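Local coordinates for protein endonuclease 2 (Arabidopsis thaliana, PDB 4CXP) that cleaves RNA and single-stranded DNA endonucleolytically, and double-stranded DNA less efficiently, leaving 5'-phosphorylated products and using three bound divalent metal ions, at residues A[88-93]-A[205-210]; A[124-129]-A[247-252]; A[155-160]-A[219-224]. One frame throughout, in Å; residues are numbered along the deposited sequence. Where two conformers were deposited one is given.

Contact 1 of 3, residues A[88-93]-A[205-210]. With NAG (2-acetamido-2-deoxy-beta-D-glucopyranose), chain B.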
loop_
_atom_site.group_PDB
_atom_site.type_symbol
_atom_site.label_atom_id
_atom_site.label_comp_id
_atom_site.label_asym_id
_atom_site.label_seq_id
_atom_site.Cartn_x
_atom_site.Cartn_y
_atom_site.Cartn_z
ATOM N N ALA A 88 10.689 4.850 -5.540
ATOM C CA ALA A 88 9.631 5.356 -6.407
ATOM C C ALA A 88 8.830 6.445 -5.701
ATOM O O ALA A 88 8.489 7.461 -6.299
ATOM C CB ALA A 88 8.728 4.235 -6.858
ATOM N N ILE A 89 8.521 6.240 -4.422
ATOM C CA ILE A 89 7.789 7.270 -3.693
ATOM C C ILE A 89 8.606 8.566 -3.639
ATOM O O ILE A 89 8.069 9.632 -3.878
ATOM C CB ILE A 89 7.364 6.768 -2.311
ATOM C CG1 ILE A 89 6.244 5.728 -2.469
ATOM C CG2 ILE A 89 6.915 7.907 -1.409
ATOM C CD1 ILE A 89 5.962 4.920 -1.219
ATOM N N TYR A 90 9.896 8.478 -3.343
ATOM C CA TYR A 90 10.714 9.684 -3.374
ATOM C C TYR A 90 10.672 10.355 -4.747
ATOM O O TYR A 90 10.532 11.574 -4.841
ATOM C CB TYR A 90 12.152 9.363 -3.003
ATOM C CG TYR A 90 12.423 9.060 -1.535
ATOM C CD1 TYR A 90 12.047 9.933 -0.526
ATOM C CD2 TYR A 90 13.111 7.913 -1.178
ATOM C CE1 TYR A 90 12.376 9.677 0.794
ATOM C CE2 TYR A 90 13.432 7.642 0.139
ATOM C CZ TYR A 90 13.069 8.531 1.127
ATOM O OH TYR A 90 13.387 8.274 2.452
ATOM N N ASN A 91 10.784 9.558 -5.800
ATOM C CA ASN A 91 10.809 10.081 -7.173
ATOM C C ASN A 91 9.555 10.843 -7.519
ATOM O O ASN A 91 9.607 12.001 -7.961
ATOM C CB ASN A 91 10.920 8.902 -8.104
ATOM C CG ASN A 91 11.107 9.235 -9.548
ATOM O OD1 ASN A 91 11.598 10.302 -9.936
ATOM N ND2 ASN A 91 10.714 8.270 -10.378
ATOM N N TYR A 92 8.411 10.189 -7.349
ATOM C CA TYR A 92 7.163 10.774 -7.801
ATOM C C TYR A 92 6.690 11.893 -6.891
ATOM O O TYR A 92 6.074 12.853 -7.374
ATOM C CB TYR A 92 6.120 9.673 -8.059
ATOM C CG TYR A 92 6.517 8.787 -9.219
ATOM C CD1 TYR A 92 6.550 9.300 -10.499
ATOM C CD2 TYR A 92 6.913 7.472 -9.043
ATOM C CE1 TYR A 92 6.965 8.527 -11.565
ATOM C CE2 TYR A 92 7.332 6.695 -10.102
ATOM C CZ TYR A 92 7.351 7.224 -11.365
ATOM O OH TYR A 92 7.787 6.437 -12.395
ATOM N N THR A 93 7.002 11.840 -5.589
ATOM C CA THR A 93 6.701 12.957 -4.724
ATOM C C THR A 93 7.505 14.215 -5.151
ATOM O O THR A 93 6.989 15.322 -5.204
ATOM C CB THR A 93 6.865 12.596 -3.224
ATOM O OG1 THR A 93 8.152 12.146 -2.929
ATOM C CG2 THR A 93 5.897 11.563 -2.775
ATOM N N CYS A 205 8.188 10.067 3.758
ATOM C CA CYS A 205 8.952 9.235 4.686
ATOM C C CYS A 205 8.797 7.721 4.431
ATOM O O CYS A 205 8.488 6.971 5.363
ATOM C CB CYS A 205 8.486 9.542 6.121
ATOM S SG CYS A 205 9.207 11.037 6.844
ATOM N N PRO A 206 8.970 7.253 3.193
ATOM C CA PRO A 206 8.677 5.860 2.911
ATOM C C PRO A 206 9.489 4.857 3.708
ATOM O O PRO A 206 9.016 3.733 3.915
ATOM C CB PRO A 206 8.997 5.738 1.421
ATOM C CG PRO A 206 10.005 6.819 1.168
ATOM C CD PRO A 206 9.503 7.953 2.010
ATOM N N ASP A 207 10.710 5.192 4.108
ATOM C CA ASP A 207 11.529 4.214 4.802
ATOM C C ASP A 207 10.927 3.834 6.156
ATOM O O ASP A 207 11.095 2.704 6.630
ATOM C CB ASP A 207 12.967 4.712 4.925
ATOM C CG ASP A 207 13.639 4.899 3.559
ATOM O OD1 ASP A 207 13.310 4.159 2.613
ATOM O OD2 ASP A 207 14.471 5.819 3.406
ATOM N N ILE A 208 10.220 4.770 6.784
ATOM C CA ILE A 208 9.510 4.501 8.029
ATOM C C ILE A 208 8.480 3.388 7.799
ATOM O O ILE A 208 8.329 2.452 8.588
ATOM C CB ILE A 208 8.799 5.801 8.526
ATOM C CG1 ILE A 208 9.825 6.906 8.825
ATOM C CG2 ILE A 208 7.914 5.519 9.735
ATOM C CD1 ILE A 208 10.865 6.545 9.859
ATOM N N TYR A 209 7.741 3.524 6.709
ATOM C CA TYR A 209 6.632 2.651 6.411
ATOM C C TYR A 209 7.115 1.263 6.027
ATOM O O TYR A 209 6.538 0.247 6.421
ATOM C CB TYR A 209 5.740 3.239 5.313
ATOM C CG TYR A 209 5.471 4.732 5.441
ATOM C CD1 TYR A 209 5.479 5.377 6.671
ATOM C CD2 TYR A 209 5.216 5.493 4.326
ATOM C CE1 TYR A 209 5.284 6.736 6.789
ATOM C CE2 TYR A 209 4.995 6.867 4.428
ATOM C CZ TYR A 209 5.025 7.470 5.669
ATOM O OH TYR A 209 4.805 8.830 5.791
ATOM N N ALA A 210 8.205 1.217 5.269
ATOM C CA ALA A 210 8.804 -0.044 4.895
ATOM C C ALA A 210 9.353 -0.803 6.084
ATOM O O ALA A 210 9.212 -2.011 6.184
ATOM C CB ALA A 210 9.886 0.173 3.843
HETATM C C1 NAG B . 10.977 8.244 -11.805
HETATM C C2 NAG B . 11.444 6.781 -12.065
HETATM C C3 NAG B . 11.979 6.677 -13.487
HETATM C C4 NAG B . 10.928 7.195 -14.468
HETATM C C5 NAG B . 10.360 8.545 -14.027
HETATM C C6 NAG B . 9.136 8.946 -14.827
HETATM C C7 NAG B . 12.146 5.728 -9.952
HETATM C C8 NAG B . 13.278 5.288 -9.085
HETATM N N2 NAG B . 12.450 6.293 -11.125
HETATM O O3 NAG B . 12.373 5.325 -13.760
HETATM O O4 NAG B . 11.453 7.435 -15.760
HETATM O O5 NAG B . 9.954 8.561 -12.673
HETATM O O6 NAG B . 8.167 7.918 -14.735
HETATM O O7 NAG B . 10.972 5.587 -9.585
HETATM O O HOH W 1 11.849 7.808 4.756
#
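Tyr90 and Ile89 of helix 85-96 meet Pro206 and Asp207 in the first turn of helix 206-221, a near-antiparallel helix pair of the S1/P1 nuclease fold. The short axes run at 152° to each other and come no nearer than 11.3 Å, so side chains bridge the gap. Pro206 does most of this: its CG sits over one face of the Tyr90 ring, 3.6 Å from the centroid and 17° off the normal, a CH-pi contact, while CD of the same proline lies against CE1. CB of this proline touches Ile89 CD1 at 4.1 Å. With CG of Tyr90 anti to its carbonyl carbon (chi1 -73°), the ring reaches across to the other helix, and OH gives a hydrogen bond to Asp207 OD2, 2.8 Å away. The carboxylate is met from above its plane, which is steeply inclined to the ring. A water donates to Tyr90 OH and accepts from Asp207 N at 2.9 Å, closing a second path between the same residues; Asp207 OD1 is taken by Tyr68 OH. Tyr68 probably binds substrate, as in related nucleases, which would make Asp207 a second-shell partner. On the next residue, Asn91 ND2 carries an N-linked sugar, whose O6 shares a hydrogen bond with Tyr92 OH. Ile89 also packs on Phe121 of helix 111-124, and Pro206 on Ile125 in the loop that follows that helix.

Contact 2 of 3, residues A[124-129]-A[247-252]. With ZN (zinc ion), chain E; ZN (zinc ion), chain G.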
loop_
_atom_site.group_PDB
_atom_site.type_symbol
_atom_site.label_atom_id
_atom_site.label_comp_id
_atom_site.label_asym_id
_atom_site.label_seq_id
_atom_site.Cartn_x
_atom_site.Cartn_y
_atom_site.Cartn_z
ATOM N N ASP A 124 1.143 0.241 -1.826
ATOM C CA ASP A 124 1.940 -0.968 -1.859
ATOM C C ASP A 124 2.976 -1.008 -0.742
ATOM O O ASP A 124 3.230 -2.077 -0.197
ATOM C CB ASP A 124 2.594 -1.171 -3.233
ATOM C CG ASP A 124 1.725 -1.924 -4.220
ATOM O OD1 ASP A 124 0.611 -2.310 -3.830
ATOM O OD2 ASP A 124 2.190 -2.102 -5.358
ATOM N N ILE A 125 3.593 0.124 -0.382
ATOM C CA ILE A 125 4.611 0.106 0.661
ATOM C C ILE A 125 4.018 -0.228 2.018
ATOM O O ILE A 125 4.768 -0.507 2.950
ATOM C CB ILE A 125 5.434 1.405 0.683
ATOM C CG1 ILE A 125 6.786 1.187 1.356
ATOM C CG2 ILE A 125 4.645 2.552 1.312
ATOM C CD1 ILE A 125 7.741 2.342 1.131
ATOM N N HIS A 126 2.689 -0.213 2.144
ATOM C CA HIS A 126 2.005 -0.622 3.364
ATOM C C HIS A 126 1.568 -2.077 3.392
ATOM O O HIS A 126 1.136 -2.553 4.438
ATOM C CB HIS A 126 0.815 0.311 3.656
ATOM C CG HIS A 126 1.239 1.618 4.237
ATOM N ND1 HIS A 126 1.637 2.699 3.494
ATOM C CD2 HIS A 126 1.401 1.980 5.529
ATOM C CE1 HIS A 126 2.031 3.666 4.313
ATOM N NE2 HIS A 126 1.895 3.261 5.558
ATOM N N GLN A 127 1.661 -2.786 2.278
ATOM C CA GLN A 127 1.330 -4.211 2.272
ATOM C C GLN A 127 2.565 -4.927 2.838
ATOM O O GLN A 127 3.641 -4.827 2.261
ATOM C CB GLN A 127 1.010 -4.646 0.830
ATOM C CG GLN A 127 0.056 -5.823 0.661
ATOM C CD GLN A 127 0.659 -7.180 0.978
ATOM O OE1 GLN A 127 1.139 -7.409 2.090
ATOM N NE2 GLN A 127 0.612 -8.094 0.023
ATOM N N PRO A 128 2.459 -5.601 4.006
ATOM C CA PRO A 128 3.667 -6.189 4.596
ATOM C C PRO A 128 4.496 -7.031 3.639
ATOM O O PRO A 128 5.733 -6.967 3.660
ATOM C CB PRO A 128 3.110 -6.999 5.765
ATOM C CG PRO A 128 1.881 -6.219 6.168
ATOM C CD PRO A 128 1.281 -5.790 4.857
ATOM N N LEU A 129 3.842 -7.848 2.819
ATOM C CA LEU A 129 4.577 -8.721 1.909
ATOM C C LEU A 129 5.079 -8.042 0.646
ATOM O O LEU A 129 5.702 -8.685 -0.164
ATOM C CB LEU A 129 3.811 -10.000 1.617
ATOM C CG LEU A 129 3.675 -10.945 2.810
ATOM C CD1 LEU A 129 2.851 -12.154 2.439
ATOM C CD2 LEU A 129 5.014 -11.393 3.340
ATOM N N LEU A 247 -4.063 -0.514 6.003
ATOM C CA LEU A 247 -4.916 0.235 5.101
ATOM C C LEU A 247 -5.159 1.654 5.618
ATOM O O LEU A 247 -5.099 2.626 4.867
ATOM C CB LEU A 247 -6.236 -0.492 4.873
ATOM C CG LEU A 247 -6.158 -1.850 4.180
ATOM C CD1 LEU A 247 -7.524 -2.527 4.194
ATOM C CD2 LEU A 247 -5.619 -1.758 2.767
ATOM N N ALA A 248 -5.439 1.771 6.910
ATOM C CA ALA A 248 -5.663 3.079 7.520
ATOM C C ALA A 248 -4.387 3.924 7.458
ATOM O O ALA A 248 -4.439 5.096 7.110
ATOM C CB ALA A 248 -6.138 2.911 8.933
ATOM N N GLN A 249 -3.244 3.332 7.800
ATOM C CA GLN A 249 -1.978 4.032 7.707
ATOM C C GLN A 249 -1.735 4.504 6.276
ATOM O O GLN A 249 -1.317 5.642 6.051
ATOM C CB GLN A 249 -0.833 3.135 8.157
ATOM C CG GLN A 249 -0.696 3.012 9.653
ATOM C CD GLN A 249 0.375 2.025 10.066
ATOM O OE1 GLN A 249 0.450 0.925 9.534
ATOM N NE2 GLN A 249 1.202 2.403 11.016
ATOM N N GLY A 250 -1.959 3.626 5.309
ATOM C CA GLY A 250 -1.741 4.003 3.930
ATOM C C GLY A 250 -2.590 5.196 3.512
ATOM O O GLY A 250 -2.101 6.101 2.849
ATOM N N GLY A 251 -3.871 5.174 3.860
ATOM C CA GLY A 251 -4.744 6.266 3.502
ATOM C C GLY A 251 -4.362 7.576 4.168
ATOM O O GLY A 251 -4.350 8.636 3.547
ATOM N N VAL A 252 -4.072 7.501 5.468
ATOM C CA VAL A 252 -3.678 8.668 6.231
ATOM C C VAL A 252 -2.379 9.253 5.668
ATOM O O VAL A 252 -2.251 10.474 5.522
ATOM C CB VAL A 252 -3.564 8.299 7.724
ATOM C CG1 VAL A 252 -2.806 9.356 8.494
ATOM C CG2 VAL A 252 -4.935 8.080 8.334
HETATM ZN ZN ZN E . 1.311 -2.726 -7.224
HETATM ZN ZN ZN G . -1.047 -3.267 -4.629
#
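His126 lies with its imidazole against Gly250 and Gln249 of the long helix 233-262, its own backbone being part of the type I turn from Asp124 to Gln127. CB points toward the helix, and a chi1 of -77° places the ring beside the backbone N of His126. CG then faces Gly250 CA at 3.8 Å. Going round the ring, ND1 comes within 3.6 Å of the same CA, and CD2 within 3.6 Å of Gln249 CB. Gly250 CA stands over the ring centre, 3.7 Å from the centroid and 12° off the normal, a CH-pi contact made with the backbone itself; the glycine has no side chain to hold the surfaces apart, and the CA atoms of His126 and Gly250 are only 6.0 Å from each other. At the far side of the ring, CE1 packs on Tyr209, while NE2 lies 3.8 Å from Gln249 CB. The amide of Gln249 is turned 63° to the imidazole, and its OE1 is held by Arg246.

Segment 124-129 begins with a metal ligand, Asp124 at the end of helix 111-124. Its carboxylate bridges two zinc ions, with OD1 2.1 Å from one and OD2 bound to the other. Farther on, Leu129 N donates to Gln127 OE1 at 2.8 Å and so holds the amide whose NE2 is hydrogen-bonded to OD1 of Asp158, a ligand of the third zinc ion.

Both ring nitrogens of His126 are hydrogen-bonded, ND1 to Met122 O and NE2 to Arg253 NH1. A carbonyl facing ND1 and a guanidinium facing NE2 are consistent with a neutral imidazole carrying its proton on ND1, and the nearby arginine would probably disfavour a second proton.

Contact 3 of 3, residues A[155-160]-A[219-224]. With ZN (zinc ion), chain F.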
loop_
_atom_site.group_PDB
_atom_site.type_symbol
_atom_site.label_atom_id
_atom_site.label_comp_id
_atom_site.label_asym_id
_atom_site.label_seq_id
_atom_site.Cartn_x
_atom_site.Cartn_y
_atom_site.Cartn_z
ATOM N N HIS A 155 -0.730 -13.428 -2.217
ATOM C CA HIS A 155 -2.069 -13.158 -2.683
ATOM C C HIS A 155 -3.066 -13.064 -1.529
ATOM O O HIS A 155 -4.018 -12.282 -1.579
ATOM C CB HIS A 155 -2.491 -14.239 -3.693
ATOM C CG HIS A 155 -3.745 -13.901 -4.442
ATOM N ND1 HIS A 155 -5.011 -14.257 -4.027
ATOM C CD2 HIS A 155 -3.916 -13.216 -5.592
ATOM C CE1 HIS A 155 -5.903 -13.834 -4.907
ATOM N NE2 HIS A 155 -5.264 -13.197 -5.865
ATOM N N ILE A 156 -2.861 -13.866 -0.501
ATOM C CA ILE A 156 -3.721 -13.794 0.679
ATOM C C ILE A 156 -3.677 -12.387 1.265
ATOM O O ILE A 156 -4.714 -11.850 1.660
ATOM C CB ILE A 156 -3.336 -14.907 1.677
ATOM C CG1 ILE A 156 -3.849 -16.255 1.132
ATOM C CG2 ILE A 156 -3.875 -14.623 3.065
ATOM C CD1 ILE A 156 -3.276 -17.460 1.831
ATOM N N TRP A 157 -2.481 -11.796 1.355
ATOM C CA TRP A 157 -2.330 -10.447 1.858
ATOM C C TRP A 157 -2.774 -9.383 0.871
ATOM O O TRP A 157 -3.359 -8.371 1.275
ATOM C CB TRP A 157 -0.893 -10.262 2.360
ATOM C CG TRP A 157 -0.720 -10.898 3.698
ATOM C CD1 TRP A 157 -0.556 -12.234 3.981
ATOM C CD2 TRP A 157 -0.862 -10.238 4.964
ATOM N NE1 TRP A 157 -0.549 -12.418 5.341
ATOM C CE2 TRP A 157 -0.726 -11.211 5.961
ATOM C CE3 TRP A 157 -1.066 -8.910 5.344
ATOM C CZ2 TRP A 157 -0.800 -10.900 7.315
ATOM C CZ3 TRP A 157 -1.119 -8.605 6.681
ATOM C CH2 TRP A 157 -0.991 -9.595 7.652
ATOM N N ASP A 158 -2.545 -9.578 -0.424
ATOM C CA ASP A 158 -3.018 -8.591 -1.388
ATOM C C ASP A 158 -4.549 -8.540 -1.430
ATOM O O ASP A 158 -5.111 -7.448 -1.577
ATOM C CB ASP A 158 -2.558 -8.921 -2.822
ATOM C CG ASP A 158 -1.190 -8.383 -3.195
ATOM O OD1 ASP A 158 -0.610 -7.524 -2.493
ATOM O OD2 ASP A 158 -0.700 -8.808 -4.276
ATOM N N SER A 159 -5.177 -9.718 -1.374
ATOM C CA SER A 159 -6.564 -9.867 -1.763
ATOM C C SER A 159 -7.429 -10.721 -0.853
ATOM O O SER A 159 -8.549 -10.330 -0.533
ATOM C CB SER A 159 -6.636 -10.446 -3.188
ATOM O OG SER A 159 -6.106 -9.535 -4.122
ATOM N N ASN A 160 -7.013 -11.937 -0.496
ATOM C CA ASN A 160 -7.993 -12.857 0.097
ATOM C C ASN A 160 -8.525 -12.408 1.437
ATOM O O ASN A 160 -9.729 -12.532 1.682
ATOM C CB ASN A 160 -7.479 -14.290 0.239
ATOM C CG ASN A 160 -7.143 -14.923 -1.082
ATOM O OD1 ASN A 160 -8.009 -15.495 -1.778
ATOM N ND2 ASN A 160 -5.915 -14.857 -1.433
ATOM N N ASP A 219 6.196 -10.831 11.918
ATOM C CA ASP A 219 5.394 -11.138 13.106
ATOM C C ASP A 219 3.985 -11.593 12.804
ATOM O O ASP A 219 3.357 -12.229 13.643
ATOM C CB ASP A 219 5.328 -9.924 14.031
ATOM C CG ASP A 219 6.677 -9.493 14.567
ATOM O OD1 ASP A 219 7.530 -10.366 14.834
ATOM O OD2 ASP A 219 6.872 -8.285 14.741
ATOM N N TRP A 220 3.464 -11.223 11.633
ATOM C CA TRP A 220 2.087 -11.485 11.281
ATOM C C TRP A 220 1.917 -12.287 10.000
ATOM O O TRP A 220 1.091 -13.209 9.946
ATOM C CB TRP A 220 1.299 -10.179 11.157
ATOM C CG TRP A 220 1.084 -9.441 12.425
ATOM C CD1 TRP A 220 1.582 -8.221 12.778
ATOM C CD2 TRP A 220 0.216 -9.834 13.491
ATOM N NE1 TRP A 220 1.094 -7.841 14.000
ATOM C CE2 TRP A 220 0.253 -8.817 14.465
ATOM C CE3 TRP A 220 -0.603 -10.946 13.703
ATOM C CZ2 TRP A 220 -0.479 -8.890 15.650
ATOM C CZ3 TRP A 220 -1.344 -11.011 14.888
ATOM C CH2 TRP A 220 -1.280 -9.992 15.836
ATOM N N ALA A 221 2.613 -11.940 8.931
ATOM C CA ALA A 221 2.328 -12.580 7.647
ATOM C C ALA A 221 2.946 -13.966 7.555
ATOM O O ALA A 221 2.256 -14.961 7.358
ATOM C CB ALA A 221 2.753 -11.689 6.479
ATOM N N TYR A 222 4.268 -14.022 7.664
ATOM C CA TYR A 222 4.982 -15.278 7.597
ATOM C C TYR A 222 4.786 -16.129 8.848
ATOM O O TYR A 222 4.927 -17.355 8.799
ATOM C CB TYR A 222 6.472 -15.019 7.458
ATOM C CG TYR A 222 6.974 -14.449 6.147
ATOM C CD1 TYR A 222 6.662 -15.028 4.933
ATOM C CD2 TYR A 222 7.859 -13.386 6.143
ATOM C CE1 TYR A 222 7.196 -14.556 3.752
ATOM C CE2 TYR A 222 8.404 -12.903 4.971
ATOM C CZ TYR A 222 8.066 -13.492 3.771
ATOM O OH TYR A 222 8.660 -13.020 2.617
ATOM N N LYS A 223 4.519 -15.503 9.983
ATOM C CA LYS A 223 4.490 -16.163 11.275
ATOM C C LYS A 223 3.488 -17.289 11.289
ATOM O O LYS A 223 2.315 -17.073 11.022
ATOM C CB LYS A 223 4.125 -15.155 12.356
ATOM C CG LYS A 223 4.003 -15.727 13.753
ATOM C CD LYS A 223 5.257 -16.391 14.245
ATOM C CE LYS A 223 6.347 -15.383 14.497
ATOM N NZ LYS A 223 7.459 -15.988 15.285
ATOM N N GLY A 224 3.949 -18.485 11.631
ATOM C CA GLY A 224 3.082 -19.646 11.754
ATOM C C GLY A 224 2.769 -20.350 10.454
ATOM O O GLY A 224 2.136 -21.385 10.494
HETATM ZN ZN ZN F . 1.129 -7.648 -4.268
HETATM O O HOH W 2 2.012 -8.266 -6.057
#
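Trp157 on helix 153-169 and Ala221 in the last part of helix 206-221 bring their CA atoms to 7.7 Å, and each helix has a wider pi-type turn here. The contact joins two helices of the S1/P1 nuclease fold through a single indole. The first torsion of Trp157, -78°, swings the ring away from its own carbonyl and toward the other segment. Over one face lies Ala221 CB, offset toward the rim: it is 3.5 Å from CE2 and 3.8 Å from the centroid of the five-membered ring, a CH-pi contact. Farther along the indole, CH2 approaches Trp220 CB at 4.2 Å, although the indole of Trp220 itself leads away. The polar atom of the buried ring, NE1, is hydrogen-bonded to Tyr235 OH, which also bonds to Ala221 O, so one tyrosine ties the two sides together. Ile242 and Val243 of helix 233-262 pack on the indole as well.

In the pi-type turn, His155 O accepts from both Ser159 N and Asn160 N. One residue beyond the tryptophan, Asp158 binds a zinc ion that His130 and His154 also ligate. Its carboxylate grips the metal unevenly, with OD2 2.2 Å and OD1 2.5 Å from the zinc ion, and a water ligand stands 2.1 Å from the metal.

Overall arrangement
Along the chain the segments come in the order 88-93, 124-129, 155-160, 205-210, 219-224 and 247-252, so contacts 1 and 2 interleave, as do contacts 1 and 3, while contact 3 falls wholly between the two segments of contact 2. Contact 2 is central; its centre is 12 Å from that of contact 1 and 13 Å from that of contact 3. Contacts 1 and 3 themselves lie 22 Å apart, centre to centre, on opposite sides of the chain's centre. Helix 206-221 links these outer two, its start in contact 1 and its later part in contact 3. Segment 124-129 touches both, and with helix 153-169 it supplies ligands to all three zinc ions, placing the trinuclear site within one framework of packed helices.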